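Side-chain contacts in leucyl aminopeptidase (Trypanosoma brucei brucei, PDB 5NTD), which probably removes N-terminal residues, preferentially leucine, from peptides as a hexameric M17 aminopeptidase with a two-manganese site: residues A32-E35 with V41-S44; I75-V78 with T83-V86; A95-V100 with E133-N138; P59-Q62 with F66-P69. One frame throughout, in Å; residues are numbered along the deposited sequence.

Overall arrangement
All four contacts lie in the N-terminal domain, their centres about 31 to 36 Å from that of the chain. Interactions 1, 2 and 4 are partly buried and each turns on a tyrosine: its hydroxyl end in interaction 1, its ring face in interactions 2 and 4. Interaction 3 is a surface contact carried by a lysine-serine hydrogen bond. Interactions 2 and 3 reach neighbouring strands of one sheet, 83-89 and 99-107, and both touch a second subunit. Leu42 of interaction 1 packs on Val100 of interaction 3 and Phe66 of interaction 4, while Tyr67 of interaction 4 meets Ile75 of interaction 2.

Interaction 1: residues A32-E35 with V41-S44; sequences AAYE and VLSS. Unlike the reference sequence in segment 32-35: Ala32 (reference Thr).
Tyr34 reaches from helix 31-38 to the loop 41-44 and touches it with the far end of its side chain. The phenol oxygen OH lies 3.5 Å from Leu42 CA, so it abuts the backbone of the loop as well as the Leu42 side chain. With CG anti to the backbone N (chi1 177°), the ring is carried away from the helix, and the hydroxyl becomes the leading atom.

Leu42 meets this hydroxyl from its own side chain too. Its CA-CB bond leads away from the helix, yet the branch folds back: CG is 3.9 Å from Tyr34 OH, and CD1 approaches the same oxygen to a similar distance. The leucine thus presents its branch point and one methyl to the phenol end, while CD2 packs on Val100 and Phe66. Val41 takes part mainly through its carbonyl O, 3.9 Å from Tyr34 OH and oblique to the ring.

The polar partner of the hydroxyl is Asp142, whose OD2 is hydrogen-bonded to Tyr34 OH; OD1 of the same carboxylate is hydrogen-bonded to Ser43 OG. One aspartate therefore ties the helix side chain and the loop side chain together, although the two segments share no direct polar bond.

This helix-to-loop connection is part of a beta-alpha-beta crossover from strand 26-30 to the parallel strand 46-52, with two strands lying between them in the sheet. Tyr34 lies against Gln185 and Val187 of strand 183-188 and stacks edge-to-face with Phe144 of strand 140-145, placing helix 31-38 against these two intervening strands.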
loop_
_atom_site.group_PDB
_atom_site.type_symbol
_atom_site.label_atom_id
_atom_site.label_comp_id
_atom_site.label_asym_id
_atom_site.label_seq_id
_atom_site.Cartn_x
_atom_site.Cartn_y
_atom_site.Cartn_z
ATOM N N ALA G 32 6.968 49.164 36.012
ATOM C CA ALA G 32 6.912 50.548 36.540
ATOM C C ALA G 32 5.916 51.385 35.745
ATOM O O ALA G 32 5.097 52.116 36.313
ATOM C CB ALA G 32 8.294 51.208 36.528
ATOM N N ALA G 33 5.965 51.300 34.425
ATOM C CA ALA G 33 5.023 52.099 33.599
ATOM C C ALA G 33 3.585 51.679 33.889
ATOM O O ALA G 33 2.640 52.490 33.875
ATOM C CB ALA G 33 5.341 51.965 32.119
ATOM N N TYR G 34 3.426 50.382 34.113
ATOM C CA TYR G 34 2.100 49.777 34.403
ATOM C C TYR G 34 1.538 50.282 35.759
ATOM O O TYR G 34 0.370 50.697 35.839
ATOM C CB TYR G 34 2.244 48.249 34.430
ATOM C CG TYR G 34 0.999 47.471 34.775
ATOM C CD1 TYR G 34 0.657 47.218 36.096
ATOM C CD2 TYR G 34 0.206 46.941 33.789
ATOM C CE1 TYR G 34 -0.477 46.490 36.424
ATOM C CE2 TYR G 34 -0.938 46.199 34.103
ATOM C CZ TYR G 34 -1.262 45.969 35.421
ATOM O OH TYR G 34 -2.367 45.221 35.761
ATOM N N GLU G 35 2.374 50.203 36.800
ATOM C CA GLU G 35 2.073 50.813 38.158
ATOM C C GLU G 35 1.659 52.289 38.029
ATOM O O GLU G 35 0.646 52.730 38.571
ATOM C CB GLU G 35 3.279 50.733 39.116
ATOM N N VAL G 41 -4.671 48.659 39.448
ATOM C CA VAL G 41 -5.926 48.110 38.920
ATOM C C VAL G 41 -5.636 47.199 37.709
ATOM O O VAL G 41 -5.216 47.665 36.643
ATOM C CB VAL G 41 -6.910 49.209 38.445
ATOM C CG1 VAL G 41 -8.280 48.615 38.098
ATOM C CG2 VAL G 41 -7.076 50.297 39.508
ATOM N N LEU G 42 -5.911 45.908 37.872
ATOM C CA LEU G 42 -5.756 44.937 36.765
ATOM C C LEU G 42 -6.684 45.267 35.619
ATOM O O LEU G 42 -7.783 45.809 35.790
ATOM C CB LEU G 42 -5.991 43.534 37.238
ATOM C CG LEU G 42 -4.719 42.907 37.819
ATOM C CD1 LEU G 42 -4.105 43.722 38.946
ATOM C CD2 LEU G 42 -5.070 41.547 38.360
ATOM N N SER G 43 -6.222 44.951 34.425
ATOM C CA SER G 43 -6.995 45.251 33.187
ATOM C C SER G 43 -8.296 44.454 33.126
ATOM O O SER G 43 -9.242 44.833 32.444
ATOM C CB SER G 43 -6.145 44.961 31.950
ATOM O OG SER G 43 -4.974 45.773 31.884
ATOM N N SER G 44 -8.307 43.300 33.777
ATOM C CA SER G 44 -9.463 42.377 33.736
ATOM C C SER G 44 -9.405 41.386 34.873
ATOM O O SER G 44 -8.471 41.406 35.673
ATOM C CB SER G 44 -9.532 41.609 32.385
ATOM O OG SER G 44 -8.553 40.576 32.284
#

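Interaction 2: residues I75-V78 with T83-V86; sequences IERV and TYGV
Arg77 lays its aliphatic chain across the ring of Tyr84, a CH-pi contact within a helix-turn-strand unit: helix 69-77 ends, residues 78-82 turn, and strand 83-89 begins, the outermost strand, within this chain, of the domain's mixed sheet. Arg77 CB stands over one ring face, 3.9 Å from the centroid and 15° off the normal. Farther along, the chain is extended from CG to NE and passes on to the hydroxyl end of the ring, with CD near OH and CZ; its guanidinium plane is inclined 49° to the ring.

Val78, the first residue to leave helical geometry, adds an apolar contact, its CB 3.9 Å from Tyr84 CB. With CG2 anti to the backbone N (chi1 70° for CG1), that methyl reaches the strand backbone, where it is 3.7 Å from Thr83 C.

In the next shell, a salt bridge from Arg77 NE to Glu73, one helical turn earlier, restrains the arginine, and Ala74 also touches the tyrosine. Tyr84 is backbone-hydrogen-bonded to Val104 of the neighbouring strand. Arg101 of the second subunit packs on both Arg77 and Tyr84, placing the pair at a subunit interface. The closest approach within the pair is Arg77 CD to Tyr84 OH, at 3.3 Å.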
loop_
_atom_site.group_PDB
_atom_site.type_symbol
_atom_site.label_atom_id
_atom_site.label_comp_id
_atom_site.label_asym_id
_atom_site.label_seq_id
_atom_site.Cartn_x
_atom_site.Cartn_y
_atom_site.Cartn_z
ATOM N N ILE G 75 3.042 29.321 42.923
ATOM C CA ILE G 75 4.479 29.236 42.550
ATOM C C ILE G 75 5.153 27.960 43.098
ATOM O O ILE G 75 5.928 27.311 42.403
ATOM C CB ILE G 75 5.218 30.519 42.936
ATOM C CG1 ILE G 75 4.705 31.658 42.054
ATOM C CG2 ILE G 75 6.726 30.362 42.761
ATOM C CD1 ILE G 75 5.101 33.020 42.557
ATOM N N GLU G 76 4.765 27.553 44.295
ATOM C CA GLU G 76 5.236 26.250 44.850
ATOM C C GLU G 76 4.680 25.030 44.136
ATOM O O GLU G 76 5.342 24.026 43.989
ATOM C CB GLU G 76 4.896 26.085 46.342
ATOM C CG GLU G 76 5.661 27.019 47.265
ATOM C CD GLU G 76 7.170 26.962 47.020
ATOM O OE1 GLU G 76 7.718 25.838 46.850
ATOM O OE2 GLU G 76 7.795 28.047 46.984
ATOM N N ARG G 77 3.429 25.128 43.744
ATOM C CA ARG G 77 2.674 23.956 43.242
ATOM C C ARG G 77 2.787 23.720 41.731
ATOM O O ARG G 77 2.590 22.612 41.257
ATOM C CB ARG G 77 1.193 24.048 43.663
ATOM C CG ARG G 77 0.973 23.691 45.127
ATOM C CD ARG G 77 -0.461 23.960 45.539
ATOM N NE ARG G 77 -0.720 23.715 46.964
ATOM C CZ ARG G 77 -1.552 22.795 47.465
ATOM N NH1 ARG G 77 -1.655 22.684 48.777
ATOM N NH2 ARG G 77 -2.271 21.989 46.691
ATOM N N VAL G 78 3.072 24.780 40.997
ATOM C CA VAL G 78 3.180 24.718 39.531
ATOM C C VAL G 78 4.328 23.781 39.126
ATOM O O VAL G 78 5.383 23.730 39.764
ATOM C CB VAL G 78 3.348 26.101 38.868
ATOM C CG1 VAL G 78 4.712 26.698 39.172
ATOM C CG2 VAL G 78 3.126 26.023 37.363
ATOM N N THR G 83 1.012 25.029 34.113
ATOM C CA THR G 83 0.351 26.171 34.709
ATOM C C THR G 83 -0.359 25.784 36.012
ATOM O O THR G 83 -0.620 24.616 36.270
ATOM C CB THR G 83 -0.671 26.834 33.778
ATOM O OG1 THR G 83 -1.714 25.912 33.471
ATOM C CG2 THR G 83 -0.035 27.316 32.507
ATOM N N TYR G 84 -0.682 26.808 36.794
ATOM C CA TYR G 84 -1.412 26.661 38.064
ATOM C C TYR G 84 -2.120 27.956 38.366
ATOM O O TYR G 84 -1.520 29.017 38.409
ATOM C CB TYR G 84 -0.499 26.311 39.215
ATOM C CG TYR G 84 -1.216 25.637 40.372
ATOM C CD1 TYR G 84 -1.804 26.386 41.411
ATOM C CD2 TYR G 84 -1.291 24.245 40.452
ATOM C CE1 TYR G 84 -2.441 25.757 42.484
ATOM C CE2 TYR G 84 -1.919 23.614 41.523
ATOM C CZ TYR G 84 -2.483 24.373 42.549
ATOM O OH TYR G 84 -3.132 23.722 43.575
ATOM N N GLY G 85 -3.415 27.853 38.552
ATOM C CA GLY G 85 -4.301 29.013 38.723
ATOM C C GLY G 85 -4.865 29.102 40.142
ATOM O O GLY G 85 -5.207 28.094 40.784
ATOM N N VAL G 86 -4.937 30.332 40.616
ATOM C CA VAL G 86 -5.541 30.646 41.941
ATOM C C VAL G 86 -6.416 31.889 41.867
ATOM O O VAL G 86 -6.149 32.828 41.095
ATOM C CB VAL G 86 -4.523 30.881 43.052
ATOM C CG1 VAL G 86 -3.790 29.607 43.374
ATOM C CG2 VAL G 86 -3.565 31.989 42.667
#

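Interaction 3: residues A95-V100 with E133-N138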
loop_
_atom_site.group_PDB
_atom_site.type_symbol
_atom_site.label_atom_id
_atom_site.label_comp_id
_atom_site.label_asym_id
_atom_site.label_seq_id
_atom_site.Cartn_x
_atom_site.Cartn_y
_atom_site.Cartn_z
ATOM N N ALA G 95 -12.639 45.210 34.932
ATOM C CA ALA G 95 -13.903 44.481 34.620
ATOM C C ALA G 95 -14.846 44.346 35.820
ATOM O O ALA G 95 -15.913 43.781 35.738
ATOM C CB ALA G 95 -13.585 43.097 34.043
ATOM N N GLY G 96 -14.393 44.792 36.974
ATOM C CA GLY G 96 -15.201 44.701 38.221
ATOM C C GLY G 96 -15.575 43.279 38.652
ATOM O O GLY G 96 -16.665 43.028 39.142
ATOM N N SER G 97 -14.615 42.380 38.557
ATOM C CA SER G 97 -14.823 40.958 38.762
ATOM C C SER G 97 -14.571 40.681 40.239
ATOM O O SER G 97 -13.636 41.228 40.833
ATOM C CB SER G 97 -13.845 40.191 37.864
ATOM O OG SER G 97 -14.060 38.792 37.869
ATOM N N LYS G 98 -15.446 39.895 40.859
ATOM C CA LYS G 98 -15.383 39.632 42.316
ATOM C C LYS G 98 -14.045 38.971 42.647
ATOM O O LYS G 98 -13.330 39.281 43.638
ATOM C CB LYS G 98 -16.559 38.694 42.679
ATOM N N PHE G 99 -13.690 38.050 41.769
ATOM C CA PHE G 99 -12.406 37.370 41.863
ATOM C C PHE G 99 -11.573 37.633 40.630
ATOM O O PHE G 99 -12.096 37.808 39.525
ATOM C CB PHE G 99 -12.612 35.915 41.972
ATOM C CG PHE G 99 -13.388 35.519 43.147
ATOM C CD1 PHE G 99 -14.777 35.503 43.101
ATOM C CD2 PHE G 99 -12.748 35.055 44.280
ATOM C CE1 PHE G 99 -15.518 35.051 44.190
ATOM C CE2 PHE G 99 -13.478 34.598 45.389
ATOM C CZ PHE G 99 -14.864 34.599 45.335
ATOM N N VAL G 100 -10.274 37.708 40.853
ATOM C CA VAL G 100 -9.293 37.723 39.754
ATOM C C VAL G 100 -8.588 36.379 39.775
ATOM O O VAL G 100 -8.162 35.885 40.838
ATOM C CB VAL G 100 -8.233 38.810 39.917
ATOM C CG1 VAL G 100 -7.102 38.579 38.935
ATOM C CG2 VAL G 100 -8.849 40.169 39.678
ATOM N N GLU G 133 -8.650 30.122 30.349
ATOM C CA GLU G 133 -9.441 30.499 31.550
ATOM C C GLU G 133 -10.184 31.839 31.401
ATOM O O GLU G 133 -10.883 32.269 32.299
ATOM C CB GLU G 133 -8.620 30.510 32.839
ATOM C CG GLU G 133 -8.207 29.131 33.397
ATOM C CD GLU G 133 -7.526 29.152 34.774
ATOM O OE1 GLU G 133 -6.703 30.060 35.086
ATOM O OE2 GLU G 133 -7.806 28.215 35.578
ATOM N N VAL G 134 -10.068 32.467 30.243
ATOM C CA VAL G 134 -10.789 33.711 29.981
ATOM C C VAL G 134 -12.286 33.422 30.086
ATOM O O VAL G 134 -12.777 32.494 29.462
ATOM C CB VAL G 134 -10.423 34.334 28.621
ATOM C CG1 VAL G 134 -11.403 35.411 28.198
ATOM C CG2 VAL G 134 -9.045 34.966 28.706
ATOM N N LYS G 135 -12.974 34.230 30.884
ATOM C CA LYS G 135 -14.436 34.046 31.183
ATOM C C LYS G 135 -15.335 34.821 30.185
ATOM O O LYS G 135 -16.321 34.290 29.723
ATOM C CB LYS G 135 -14.814 34.263 32.658
ATOM C CG LYS G 135 -14.593 35.666 33.135
ATOM C CD LYS G 135 -14.775 35.771 34.670
ATOM C CE LYS G 135 -15.590 36.983 35.072
ATOM N NZ LYS G 135 -15.839 37.085 36.530
ATOM N N GLU G 136 -14.914 36.009 29.768
ATOM C CA GLU G 136 -15.689 36.883 28.835
ATOM C C GLU G 136 -14.829 37.361 27.688
ATOM O O GLU G 136 -13.610 37.313 27.773
ATOM C CB GLU G 136 -16.235 38.126 29.560
ATOM N N PRO G 137 -15.454 37.848 26.599
ATOM C CA PRO G 137 -14.655 38.285 25.464
ATOM C C PRO G 137 -14.415 39.796 25.502
ATOM O O PRO G 137 -14.966 40.507 26.348
ATOM C CB PRO G 137 -15.550 37.923 24.271
ATOM C CG PRO G 137 -16.954 38.078 24.810
ATOM C CD PRO G 137 -16.884 38.057 26.320
ATOM N N ASN G 138 -13.606 40.265 24.555
ATOM C CA ASN G 138 -13.244 41.700 24.429
ATOM C C ASN G 138 -12.647 42.242 25.735
ATOM O O ASN G 138 -12.851 43.401 26.071
ATOM C CB ASN G 138 -14.459 42.542 24.041
ATOM C CG ASN G 138 -14.955 42.244 22.642
ATOM O OD1 ASN G 138 -14.173 41.904 21.742
ATOM N ND2 ASN G 138 -16.268 42.342 22.452
HETATM O O HOH W 1 -17.284 38.441 38.991
#
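Lys135 and Ser97 point their side chains at each other, and the ammonium meets the hydroxyl end to end: Lys135 NZ donates a hydrogen bond of 2.8 Å to Ser97 OG. The lysine comes from the loop between helix 120-131 and strand 140-145, the serine from the turn that leads into strand 99-107. Since the backbones stay far apart, with 10.3 Å between Ser97 CA and Lys135 CA, the long side chain spans most of the gap, bent at chi3 on its way.

A chi1 of -173° places Ser97 OG beside its carbonyl carbon, between the lysine nitrogen and Phe99 O, where it accepts from one and donates to the other. The bond to Phe99 O is 2.8 Å long, with a C=O...donor angle of 153° and a tilt of 16° from the carbonyl plane. A water accepts from Lys98 N at 3.0 Å and, weakly, from Lys135 NZ, giving the two loops a second link. Arg77 of the second subunit packs on both Ser97 and Lys135.

The hydroxyl accepts from the ammonium and donates to Phe99 O, at the start of strand 99-107; donation by the charged lysine probably polarises Ser97 and strengthens its bond to that carbonyl.

Interaction 4: residues P59-Q62 with F66-P69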
loop_
_atom_site.group_PDB
_atom_site.type_symbol
_atom_site.label_atom_id
_atom_site.label_comp_id
_atom_site.label_asym_id
_atom_site.label_seq_id
_atom_site.Cartn_x
_atom_site.Cartn_y
_atom_site.Cartn_z
ATOM N N PRO G 59 12.568 38.394 44.681
ATOM C CA PRO G 59 11.809 39.277 45.589
ATOM C C PRO G 59 10.903 40.296 44.869
ATOM O O PRO G 59 9.828 40.618 45.359
ATOM C CB PRO G 59 12.908 39.997 46.354
ATOM C CG PRO G 59 14.042 39.042 46.357
ATOM C CD PRO G 59 13.980 38.288 45.072
ATOM N N ALA G 60 11.310 40.741 43.686
ATOM C CA ALA G 60 10.508 41.713 42.898
ATOM C C ALA G 60 9.101 41.247 42.594
ATOM O O ALA G 60 8.177 42.055 42.400
ATOM C CB ALA G 60 11.223 42.049 41.594
ATOM N N VAL G 61 8.958 39.941 42.478
ATOM C CA VAL G 61 7.645 39.286 42.157
ATOM C C VAL G 61 6.593 39.607 43.233
ATOM O O VAL G 61 5.425 39.860 42.931
ATOM C CB VAL G 61 7.796 37.739 41.984
ATOM C CG1 VAL G 61 6.447 37.067 41.789
ATOM C CG2 VAL G 61 8.659 37.430 40.768
ATOM N N GLN G 62 7.038 39.592 44.489
ATOM C CA GLN G 62 6.193 39.999 45.664
ATOM C C GLN G 62 5.590 41.408 45.578
ATOM O O GLN G 62 4.509 41.646 46.074
ATOM C CB GLN G 62 6.990 39.917 46.957
ATOM C CG GLN G 62 7.008 38.517 47.515
ATOM C CD GLN G 62 8.051 38.360 48.575
ATOM O OE1 GLN G 62 7.890 38.848 49.688
ATOM N NE2 GLN G 62 9.158 37.688 48.232
ATOM N N PHE G 66 -0.852 41.846 41.959
ATOM C CA PHE G 66 -1.788 40.710 42.179
ATOM C C PHE G 66 -1.247 39.740 43.209
ATOM O O PHE G 66 -1.874 38.724 43.473
ATOM C CB PHE G 66 -2.097 39.975 40.845
ATOM C CG PHE G 66 -0.869 39.499 40.129
ATOM C CD1 PHE G 66 -0.248 38.328 40.499
ATOM C CD2 PHE G 66 -0.294 40.280 39.118
ATOM C CE1 PHE G 66 0.913 37.912 39.864
ATOM C CE2 PHE G 66 0.873 39.881 38.485
ATOM C CZ PHE G 66 1.479 38.698 38.850
ATOM N N TYR G 67 -0.044 39.978 43.690
ATOM C CA TYR G 67 0.652 38.965 44.493
ATOM C C TYR G 67 -0.006 38.869 45.849
ATOM O O TYR G 67 -0.374 39.859 46.424
ATOM C CB TYR G 67 2.138 39.282 44.668
ATOM C CG TYR G 67 2.962 38.145 45.249
ATOM C CD1 TYR G 67 3.144 38.004 46.610
ATOM C CD2 TYR G 67 3.587 37.219 44.412
ATOM C CE1 TYR G 67 3.914 36.959 47.133
ATOM C CE2 TYR G 67 4.363 36.174 44.921
ATOM C CZ TYR G 67 4.520 36.053 46.283
ATOM O OH TYR G 67 5.263 35.007 46.766
ATOM N N ASN G 68 -0.162 37.654 46.327
ATOM C CA ASN G 68 -0.648 37.393 47.675
ATOM C C ASN G 68 -0.256 35.967 48.055
ATOM O O ASN G 68 0.443 35.314 47.296
ATOM C CB ASN G 68 -2.151 37.649 47.764
ATOM C CG ASN G 68 -2.984 36.480 47.277
ATOM O OD1 ASN G 68 -2.479 35.544 46.663
ATOM N ND2 ASN G 68 -4.279 36.537 47.547
ATOM N N PRO G 69 -0.688 35.466 49.216
ATOM C CA PRO G 69 -0.171 34.143 49.623
ATOM C C PRO G 69 -0.651 32.961 48.778
ATOM O O PRO G 69 0.038 31.937 48.691
ATOM C CB PRO G 69 -0.706 33.992 51.056
ATOM C CG PRO G 69 -0.864 35.412 51.522
ATOM C CD PRO G 69 -1.340 36.168 50.333
#
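The chain turns back on itself between the short, weakly bonded helix 59-62 and the loop 66-69, bringing Gln62 CA to 5.8 Å from Tyr67 CA. Tyr67 fills this close approach with its ring. Its CG is anti to the backbone N (chi1 -169°), which directs the ring toward the helix, where it meets Gln62 over a face and Val61 beside it.

Gln62 supplies the CH-pi contact: its CA lies 3.8 Å from the ring centroid and 14° off the normal. The glutamine side chain then runs obliquely over the hydroxyl-bearing half of the ring, with CG 3.5 Å from Tyr67 CE1. Beyond CG the chain is extended, and its amide plane is inclined 31° to the ring. On the CD2 and CE2 side, Val61 crosses the tyrosine at about a right angle; its CG1 is 3.9 Å from Tyr67 CE2. Val61 O approaches Tyr67 CD2 to 3.5 Å, oblique to the ring.

Ala72 and Ile75 of helix 69-77 also touch Tyr67, which therefore joins two successive helices. Asn68 begins the second of these as its N-cap, with OD1 hydrogen-bonded to Val71 N, while Val61 and Phe66 both pack on Leu49 of strand 46-52.

Between the two segments, cohesion rests on dispersion and CH-pi contact with the tyrosine ring, and the glutamine contributes chiefly its CA and aliphatic carbons.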